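Local coordinates for hydrogenase maturation factor (Thermoanaerobacter tengcongensis, PDB 3VTH), which probably transfers the carbamoyl group of carbamoyl phosphate, with ATP, to the C-terminal cysteine of HypE during maturation of [NiFe]-hydrogenases, at residues S372-A377 and Q705-L710; R281-L286 and D368-F373; T676-T681 and R711-K716. All blocks are in the same frame, centred on the assembly; numbering follows the deposited sequence.

How the contacts relate
The three contacts run from one nucleotide site of the chain past the other. Contact 2 pairs two strands beside the adenine of APC, and its strand 370-374 carries on into contact 1, which shares Ser372, Phe373 and a bridging water with it; the two centres lie about 13 Å apart. In contact 1 the end of that strand meets the start of helix 707-719, where Asn706 binds the adenine of AP2. The same helix supplies one side of contact 3, about 12 Å from contact 1 between centres, and Ala375 packs on Ile714 (CB to CD1, 3.8 Å). Contacts 2 and 3 do not touch, their nearest atoms being about 8 Å apart.

Contact 1 (S372-A377 and Q705-L710); sequences SFNAGA and QNRYLL. With AP2 (phosphomethylphosphonic acid adenosyl ester), chain H.
Arg707 and Asn374 bind each other's segments crosswise, each side chain reaching a backbone carbonyl. The guanidinium of Arg707 comes end-on to Phe373 O, which NH1 and NH2 each meet at 3.2 Å; both bonds are bent, and the oxygen lies somewhat out of the guanidinium plane. A bend at chi3 (57°) swings the long arginine chain round to this oxygen. The amide of Asn374 crosses the arginine obliquely, its plane 38° from the guanidinium, with CB and OD1 over one guanidinium face. Its other branch, ND2, gives a straighter bond of 3.0 Å to Arg707 O, in the carbonyl plane on a lone pair. Asparagine suits this buried place because one short amide does both jobs: ND2 donates to the helix while OD1 lies over the guanidinium, 3.6 Å from Arg707 NH2. The methyl CD2 of Leu710 lies 3.9 Å from Asn374 ND2. One residue before the arginine, Asn706 caps the helix through OD1, which accepts from Leu709 N, and sends ND2 to N1 of AP2 at 2.9 Å. The type I' hairpin turn (Asn374 to Ala377) of the YrdC-like domain thus docks on the N-capped helix start at the adenine pocket of the Kae1-like domain.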
# COMPACT_ATOMS: atom_id res chain seq x y z
N SER A 372 6.90 6.06 1.09
CA SER A 372 7.76 7.23 0.94
C SER A 372 7.52 8.13 2.13
O SER A 372 6.57 7.92 2.89
CB SER A 372 7.39 8.00 -0.34
OG SER A 372 6.08 8.59 -0.22
N PHE A 373 8.35 9.16 2.28
CA PHE A 373 8.12 10.16 3.30
C PHE A 373 8.15 11.50 2.63
O PHE A 373 9.12 11.83 1.94
CB PHE A 373 9.17 10.08 4.42
CG PHE A 373 8.78 10.84 5.67
CD1 PHE A 373 8.07 10.20 6.69
CD2 PHE A 373 9.08 12.19 5.80
CE1 PHE A 373 7.69 10.90 7.85
CE2 PHE A 373 8.71 12.91 6.96
CZ PHE A 373 8.00 12.25 7.98
N ASN A 374 7.10 12.28 2.80
CA ASN A 374 7.05 13.60 2.15
C ASN A 374 6.11 14.52 2.90
O ASN A 374 5.07 14.09 3.39
CB ASN A 374 6.63 13.46 0.68
CG ASN A 374 6.69 14.76 -0.08
OD1 ASN A 374 7.66 15.52 0.04
ND2 ASN A 374 5.63 15.03 -0.87
N ALA A 375 6.50 15.79 2.98
CA ALA A 375 5.73 16.85 3.62
C ALA A 375 5.28 16.44 5.01
O ALA A 375 4.09 16.49 5.33
CB ALA A 375 4.53 17.25 2.74
N GLY A 376 6.24 15.96 5.81
CA GLY A 376 6.03 15.70 7.23
C GLY A 376 5.31 14.42 7.62
O GLY A 376 4.93 14.25 8.77
N ALA A 377 5.12 13.49 6.67
CA ALA A 377 4.48 12.22 7.00
C ALA A 377 4.81 11.16 5.98
O ALA A 377 5.26 11.47 4.86
CB ALA A 377 2.94 12.39 7.11
N GLN A 705 0.50 11.88 -5.74
CA GLN A 705 1.76 11.13 -5.73
C GLN A 705 2.96 11.98 -6.16
O GLN A 705 4.11 11.64 -5.90
CB GLN A 705 1.65 9.91 -6.63
CG GLN A 705 0.66 8.85 -6.13
CD GLN A 705 0.39 7.80 -7.17
OE1 GLN A 705 -0.19 8.09 -8.23
NE2 GLN A 705 0.79 6.57 -6.89
N ASN A 706 2.68 13.10 -6.83
CA ASN A 706 3.71 14.07 -7.18
C ASN A 706 4.18 14.75 -5.89
O ASN A 706 3.39 15.46 -5.23
CB ASN A 706 3.12 15.09 -8.17
CG ASN A 706 4.14 16.05 -8.73
OD1 ASN A 706 4.82 16.75 -7.99
ND2 ASN A 706 4.26 16.08 -10.05
N ARG A 707 5.44 14.51 -5.52
CA ARG A 707 5.98 15.00 -4.24
C ARG A 707 5.95 16.54 -4.14
O ARG A 707 5.65 17.10 -3.09
CB ARG A 707 7.43 14.49 -4.04
CG ARG A 707 7.56 12.97 -3.95
CD ARG A 707 9.04 12.54 -3.88
NE ARG A 707 9.70 13.18 -2.74
CZ ARG A 707 9.82 12.64 -1.52
NH1 ARG A 707 9.33 11.43 -1.26
NH2 ARG A 707 10.43 13.32 -0.56
N TYR A 708 6.27 17.19 -5.24
CA TYR A 708 6.35 18.64 -5.31
C TYR A 708 4.97 19.28 -5.16
O TYR A 708 4.78 20.15 -4.31
CB TYR A 708 7.02 19.05 -6.62
CG TYR A 708 7.37 20.52 -6.69
CD1 TYR A 708 8.54 21.01 -6.09
CD2 TYR A 708 6.55 21.41 -7.37
CE1 TYR A 708 8.88 22.36 -6.16
CE2 TYR A 708 6.87 22.77 -7.45
CZ TYR A 708 8.03 23.23 -6.83
OH TYR A 708 8.34 24.57 -6.93
N LEU A 709 4.00 18.85 -5.98
CA LEU A 709 2.61 19.33 -5.85
C LEU A 709 2.08 19.20 -4.43
O LEU A 709 1.51 20.14 -3.88
CB LEU A 709 1.66 18.56 -6.78
CG LEU A 709 1.68 18.77 -8.29
CD1 LEU A 709 0.47 18.08 -8.91
CD2 LEU A 709 1.71 20.25 -8.68
N LEU A 710 2.27 18.02 -3.83
CA LEU A 710 1.79 17.78 -2.48
C LEU A 710 2.47 18.69 -1.46
O LEU A 710 1.80 19.39 -0.70
CB LEU A 710 1.98 16.30 -2.08
CG LEU A 710 1.34 15.98 -0.71
CD1 LEU A 710 -0.18 16.11 -0.78
CD2 LEU A 710 1.77 14.61 -0.15
PB AP2 H . -7.60 7.36 -11.88
O1B AP2 H . -6.88 8.47 -12.61
O2B AP2 H . -8.55 7.78 -10.80
O3B AP2 H . -8.13 6.32 -12.83
C3A AP2 H . -6.24 6.51 -11.03
PA AP2 H . -5.43 7.47 -9.72
O1A AP2 H . -4.56 6.40 -9.08
O2A AP2 H . -6.34 8.31 -8.85
O5' AP2 H . -4.51 8.54 -10.51
C5' AP2 H . -3.38 8.04 -11.22
C4' AP2 H . -2.95 9.16 -12.13
O4' AP2 H . -2.31 10.18 -11.36
C3' AP2 H . -1.91 8.73 -13.14
O3' AP2 H . -2.52 8.04 -14.24
C2' AP2 H . -1.32 10.07 -13.51
O2' AP2 H . -2.19 10.66 -14.48
C1' AP2 H . -1.35 10.85 -12.19
N9 AP2 H . 0.03 10.82 -11.62
C8 AP2 H . 0.72 9.73 -11.19
N7 AP2 H . 1.98 10.07 -10.79
C5 AP2 H . 2.10 11.40 -10.95
C6 AP2 H . 3.17 12.41 -10.72
N6 AP2 H . 4.38 12.06 -10.22
N1 AP2 H . 2.89 13.70 -11.05
C2 AP2 H . 1.69 14.08 -11.53
N3 AP2 H . 0.68 13.22 -11.78
C4 AP2 H . 0.83 11.89 -11.51
O HOH W 1 10.63 9.19 0.51
O HOH W 2 11.71 12.75 1.68

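Contact 2 (R281-L286 and D368-F373); sequences RPIVLL and DSVTSF. With APC (diphosphomethylphosphonic acid adenosyl ester), chain F.
Part of the APC pocket in the YrdC-like domain is built on this pair of parallel strands, whose side chains Leu285 and Val370 meet at the nucleotide. Leu285 CD2 packs against Val370 CG1 at 3.8 Å, the two side chains crossing at a slant. Beyond that pair, Leu285 CD1 lies 3.6 Å from C2 of the adenine, while Val370 CG2 approaches the ribose oxygen O4' at 3.7 Å. Branched apolar residues suit such a wall, offering methyl groups to base and sugar. Behind this wall Ile283 backs Val370: with CG1 anti to its carbonyl carbon (chi1 -66°), CD1 reaches both Val370 CG2 and Asp368 CB.

Backbone bonds alternate as in a parallel sheet: Ile283 N to Ser369 O, Thr371 N to Ile283 O at 2.8 Å, and Leu285 N to Thr371 O. On the face bearing Val284 and Thr371, the threonine methyl CG2 presses on Pro282 CG at a tight 3.5 Å and also touches Val284 CG2, while Thr371 OG1 bonds to Glu378 OE2. Water joins both ends, one molecule linking Arg281 O to Ser369 N. Strand 303-307 flanks 283-287 on its other edge through Val284 and Leu286, the hairpin partner 377-378 follows 370-374, and helix 270-277 covers Val284 and Phe373.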
# COMPACT_ATOMS: atom_id res chain seq x y z
N ARG A 281 9.24 -3.47 6.64
CA ARG A 281 10.13 -3.63 5.47
C ARG A 281 9.45 -3.38 4.13
O ARG A 281 9.27 -4.32 3.35
CB ARG A 281 10.79 -5.03 5.48
CG ARG A 281 11.76 -5.27 6.66
CD ARG A 281 13.04 -4.46 6.48
NE ARG A 281 13.67 -4.04 7.74
CZ ARG A 281 14.94 -4.26 8.07
NH1 ARG A 281 15.76 -4.92 7.25
NH2 ARG A 281 15.42 -3.79 9.22
N PRO A 282 9.07 -2.11 3.85
CA PRO A 282 8.58 -1.80 2.51
C PRO A 282 9.71 -1.41 1.56
O PRO A 282 10.85 -1.15 2.00
CB PRO A 282 7.73 -0.55 2.75
CG PRO A 282 8.49 0.18 3.79
CD PRO A 282 8.97 -0.93 4.73
N ILE A 283 9.38 -1.36 0.27
CA ILE A 283 10.14 -0.59 -0.72
C ILE A 283 9.92 0.90 -0.37
O ILE A 283 8.79 1.30 -0.14
CB ILE A 283 9.58 -0.86 -2.13
CG1 ILE A 283 9.82 -2.34 -2.53
CG2 ILE A 283 10.16 0.13 -3.17
CD1 ILE A 283 8.86 -2.85 -3.61
N VAL A 284 10.99 1.69 -0.29
CA VAL A 284 10.84 3.11 -0.01
C VAL A 284 11.37 3.87 -1.22
O VAL A 284 12.47 3.59 -1.70
CB VAL A 284 11.64 3.54 1.26
CG1 VAL A 284 11.48 5.05 1.55
CG2 VAL A 284 11.24 2.70 2.49
N LEU A 285 10.60 4.85 -1.69
CA LEU A 285 11.02 5.68 -2.82
C LEU A 285 11.95 6.77 -2.33
O LEU A 285 11.58 7.59 -1.48
CB LEU A 285 9.82 6.28 -3.57
CG LEU A 285 8.78 5.25 -4.06
CD1 LEU A 285 7.70 5.96 -4.82
CD2 LEU A 285 9.42 4.13 -4.91
N LEU A 286 13.15 6.80 -2.91
CA LEU A 286 14.23 7.67 -2.45
C LEU A 286 14.82 8.43 -3.62
O LEU A 286 14.95 7.87 -4.71
CB LEU A 286 15.34 6.81 -1.81
CG LEU A 286 14.97 5.98 -0.58
CD1 LEU A 286 16.12 5.05 -0.23
CD2 LEU A 286 14.62 6.87 0.63
N ASP A 368 4.93 -6.78 -2.13
CA ASP A 368 5.70 -5.81 -1.35
C ASP A 368 4.96 -4.47 -1.30
O ASP A 368 4.31 -4.08 -2.28
CB ASP A 368 7.08 -5.58 -1.96
CG ASP A 368 7.92 -6.85 -2.00
OD1 ASP A 368 7.67 -7.78 -1.19
OD2 ASP A 368 8.83 -6.91 -2.87
N SER A 369 5.04 -3.79 -0.16
CA SER A 369 4.52 -2.43 -0.03
C SER A 369 5.49 -1.45 -0.67
O SER A 369 6.68 -1.75 -0.79
CB SER A 369 4.32 -2.06 1.44
OG SER A 369 3.25 -2.80 1.99
N VAL A 370 4.97 -0.32 -1.12
CA VAL A 370 5.78 0.77 -1.65
C VAL A 370 5.37 2.03 -0.90
O VAL A 370 4.20 2.38 -0.85
CB VAL A 370 5.56 0.97 -3.18
CG1 VAL A 370 6.44 2.12 -3.71
CG2 VAL A 370 5.86 -0.34 -3.95
N THR A 371 6.35 2.70 -0.30
CA THR A 371 6.05 3.85 0.54
C THR A 371 7.08 4.97 0.36
O THR A 371 8.00 4.84 -0.45
CB THR A 371 5.88 3.46 2.01
OG1 THR A 371 5.17 4.50 2.70
CG2 THR A 371 7.26 3.23 2.67
N SER A 372 6.90 6.06 1.09
CA SER A 372 7.76 7.23 0.94
C SER A 372 7.52 8.13 2.13
O SER A 372 6.57 7.92 2.89
CB SER A 372 7.39 8.00 -0.34
OG SER A 372 6.08 8.59 -0.22
N PHE A 373 8.35 9.16 2.28
CA PHE A 373 8.12 10.16 3.30
C PHE A 373 8.15 11.50 2.63
O PHE A 373 9.12 11.83 1.94
CB PHE A 373 9.17 10.08 4.42
CG PHE A 373 8.78 10.84 5.67
CD1 PHE A 373 8.07 10.20 6.69
CD2 PHE A 373 9.08 12.19 5.80
CE1 PHE A 373 7.69 10.90 7.85
CE2 PHE A 373 8.71 12.91 6.96
CZ PHE A 373 8.00 12.25 7.98
PG APC F . 3.55 -6.33 -12.98
O1G APC F . 4.12 -7.25 -11.93
O2G APC F . 4.57 -5.97 -14.04
O3G APC F . 2.24 -6.78 -13.56
PB APC F . 3.80 -4.25 -11.00
O1B APC F . 3.32 -5.07 -9.84
O2B APC F . 3.35 -2.81 -11.00
O3B APC F . 3.16 -4.91 -12.32
PA APC F . 6.61 -4.83 -9.71
O1A APC F . 8.06 -4.69 -10.10
O2A APC F . 6.23 -6.16 -9.15
C3A APC F . 5.61 -4.37 -11.18
O5' APC F . 6.22 -3.77 -8.56
C5' APC F . 7.08 -2.73 -8.11
C4' APC F . 6.26 -1.45 -7.97
O4' APC F . 7.13 -0.47 -7.40
C3' APC F . 5.81 -0.93 -9.33
O3' APC F . 4.46 -0.44 -9.30
C2' APC F . 6.74 0.23 -9.60
O2' APC F . 6.18 1.19 -10.51
C1' APC F . 7.05 0.72 -8.18
N9 APC F . 8.33 1.41 -8.25
C8 APC F . 9.57 0.85 -8.36
N7 APC F . 10.51 1.83 -8.45
C5 APC F . 9.86 3.01 -8.42
C6 APC F . 10.23 4.44 -8.48
N6 APC F . 11.52 4.82 -8.60
N1 APC F . 9.24 5.36 -8.42
C2 APC F . 7.94 5.02 -8.29
N3 APC F . 7.52 3.74 -8.23
C4 APC F . 8.42 2.73 -8.29
O HOH W 3 6.56 -4.53 2.24
O HOH W 1 10.63 9.19 0.51

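Contact 3 (T676-T681 and R711-K716); sequences TVVNFT and RRLIEK
Val678, Leu713 and Thr681 form the close-packed half of this contact. Leu713 has CG anti to its backbone N (chi1 -157°), which carries its two methyls toward the neighbouring helix: CD2 meets Thr681 CG2 at 3.6 Å, and CD1 rests as near to Val678 O. The leucine and Val678 lie alongside, each running back toward the other's helix, Val678 CG1 4.2 Å from Leu713 CD1, whereas the leucine and Thr681 cross nearly at right angles. Threonine suits this buried position because its methyl faces the leucine while OG1 bonds back to Val677 O at 2.6 Å and also pairs with Tyr506 OH. The second branch of Val678, CG2, packs against Arg712 CB at 3.9 Å.

Segments 676-681 and 711-716 cross at -34°, their axes 9.6 Å apart at closest approach; their helices pack on the sheet of the actin-like ATPase fold, Thr681 facing strand 501-507 and Leu713 strand 696-700.

The partly exposed side is looser and polar. Lys716 stretches its extended chain past Val678 CG1, and NZ gives Asn679 OD1 a bond of 2.8 Å, from above the carbonyl plane; Lys716 also makes a cation-pi contact with Tyr682. With an alanine in its place, Asn679 OD1 is likely to lose this donor, Tyr682 its cation and Val678 CG1 part of its aliphatic cover. Arg712 turns away at chi2 to a salt bridge with Glu632.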
# COMPACT_ATOMS: atom_id res chain seq x y z
N THR A 676 2.40 26.76 -11.31
CA THR A 676 1.12 27.25 -11.80
C THR A 676 -0.06 26.46 -11.17
O THR A 676 -1.02 27.04 -10.66
CB THR A 676 1.06 27.18 -13.33
OG1 THR A 676 2.19 27.88 -13.87
CG2 THR A 676 -0.24 27.81 -13.86
N VAL A 677 0.02 25.14 -11.23
CA VAL A 677 -1.02 24.29 -10.63
C VAL A 677 -1.13 24.60 -9.14
O VAL A 677 -2.22 24.87 -8.64
CB VAL A 677 -0.73 22.80 -10.86
CG1 VAL A 677 -1.74 21.91 -10.08
CG2 VAL A 677 -0.75 22.49 -12.37
N VAL A 678 0.00 24.64 -8.44
CA VAL A 678 -0.00 25.03 -7.03
C VAL A 678 -0.71 26.36 -6.83
O VAL A 678 -1.60 26.47 -5.98
CB VAL A 678 1.43 25.03 -6.41
CG1 VAL A 678 1.46 25.67 -5.00
CG2 VAL A 678 1.97 23.60 -6.37
N ASN A 679 -0.33 27.36 -7.63
CA ASN A 679 -0.84 28.71 -7.45
C ASN A 679 -2.34 28.83 -7.69
O ASN A 679 -3.04 29.40 -6.85
CB ASN A 679 -0.03 29.72 -8.29
CG ASN A 679 1.37 29.93 -7.73
OD1 ASN A 679 1.67 29.51 -6.62
ND2 ASN A 679 2.23 30.58 -8.50
N PHE A 680 -2.84 28.27 -8.80
CA PHE A 680 -4.28 28.36 -9.05
C PHE A 680 -5.13 27.56 -8.05
O PHE A 680 -6.23 27.97 -7.69
CB PHE A 680 -4.68 28.20 -10.54
CG PHE A 680 -4.59 26.79 -11.11
CD1 PHE A 680 -5.33 25.73 -10.58
CD2 PHE A 680 -3.87 26.56 -12.29
CE1 PHE A 680 -5.28 24.45 -11.14
CE2 PHE A 680 -3.83 25.26 -12.86
CZ PHE A 680 -4.53 24.22 -12.28
N THR A 681 -4.58 26.45 -7.57
CA THR A 681 -5.26 25.61 -6.60
C THR A 681 -5.38 26.36 -5.27
O THR A 681 -6.45 26.40 -4.65
CB THR A 681 -4.53 24.26 -6.40
OG1 THR A 681 -4.35 23.63 -7.67
CG2 THR A 681 -5.31 23.34 -5.49
N ARG A 711 3.80 18.70 -1.44
CA ARG A 711 4.54 19.46 -0.44
C ARG A 711 4.32 20.98 -0.59
O ARG A 711 4.07 21.67 0.38
CB ARG A 711 6.04 19.13 -0.49
CG ARG A 711 6.89 20.00 0.44
CD ARG A 711 8.38 19.70 0.34
NE ARG A 711 8.95 20.13 -0.94
CZ ARG A 711 9.29 21.38 -1.22
NH1 ARG A 711 9.11 22.34 -0.32
NH2 ARG A 711 9.82 21.67 -2.40
N ARG A 712 4.40 21.48 -1.81
CA ARG A 712 4.28 22.90 -2.05
C ARG A 712 2.89 23.41 -1.72
O ARG A 712 2.74 24.49 -1.16
CB ARG A 712 4.64 23.19 -3.50
CG ARG A 712 6.11 23.31 -3.71
CD ARG A 712 6.39 24.79 -3.66
NE ARG A 712 7.78 25.13 -3.57
CZ ARG A 712 8.28 26.29 -4.00
NH1 ARG A 712 7.49 27.19 -4.59
NH2 ARG A 712 9.57 26.51 -3.86
N LEU A 713 1.87 22.63 -2.05
CA LEU A 713 0.49 23.01 -1.77
C LEU A 713 0.22 22.96 -0.28
O LEU A 713 -0.37 23.88 0.26
CB LEU A 713 -0.49 22.15 -2.57
CG LEU A 713 -1.90 22.65 -2.87
CD1 LEU A 713 -1.98 24.13 -3.26
CD2 LEU A 713 -2.49 21.76 -3.98
N ILE A 714 0.67 21.90 0.39
CA ILE A 714 0.54 21.82 1.84
C ILE A 714 1.23 23.01 2.51
O ILE A 714 0.67 23.63 3.41
CB ILE A 714 1.09 20.49 2.42
CG1 ILE A 714 0.20 19.30 2.07
CG2 ILE A 714 1.25 20.59 3.96
CD1 ILE A 714 0.80 17.94 2.51
N GLU A 715 2.45 23.33 2.07
CA GLU A 715 3.18 24.45 2.66
C GLU A 715 2.47 25.78 2.43
O GLU A 715 2.22 26.52 3.39
CB GLU A 715 4.61 24.52 2.11
CG GLU A 715 5.53 23.38 2.61
CD GLU A 715 6.89 23.38 1.91
OE1 GLU A 715 7.16 24.29 1.10
OE2 GLU A 715 7.70 22.49 2.19
N LYS A 716 2.12 26.06 1.17
CA LYS A 716 1.49 27.34 0.81
C LYS A 716 0.16 27.56 1.54
O LYS A 716 -0.10 28.65 2.06
CB LYS A 716 1.30 27.44 -0.71
CG LYS A 716 1.06 28.87 -1.15
CD LYS A 716 0.91 29.02 -2.65
CE LYS A 716 1.15 30.48 -3.02
NZ LYS A 716 0.62 30.81 -4.36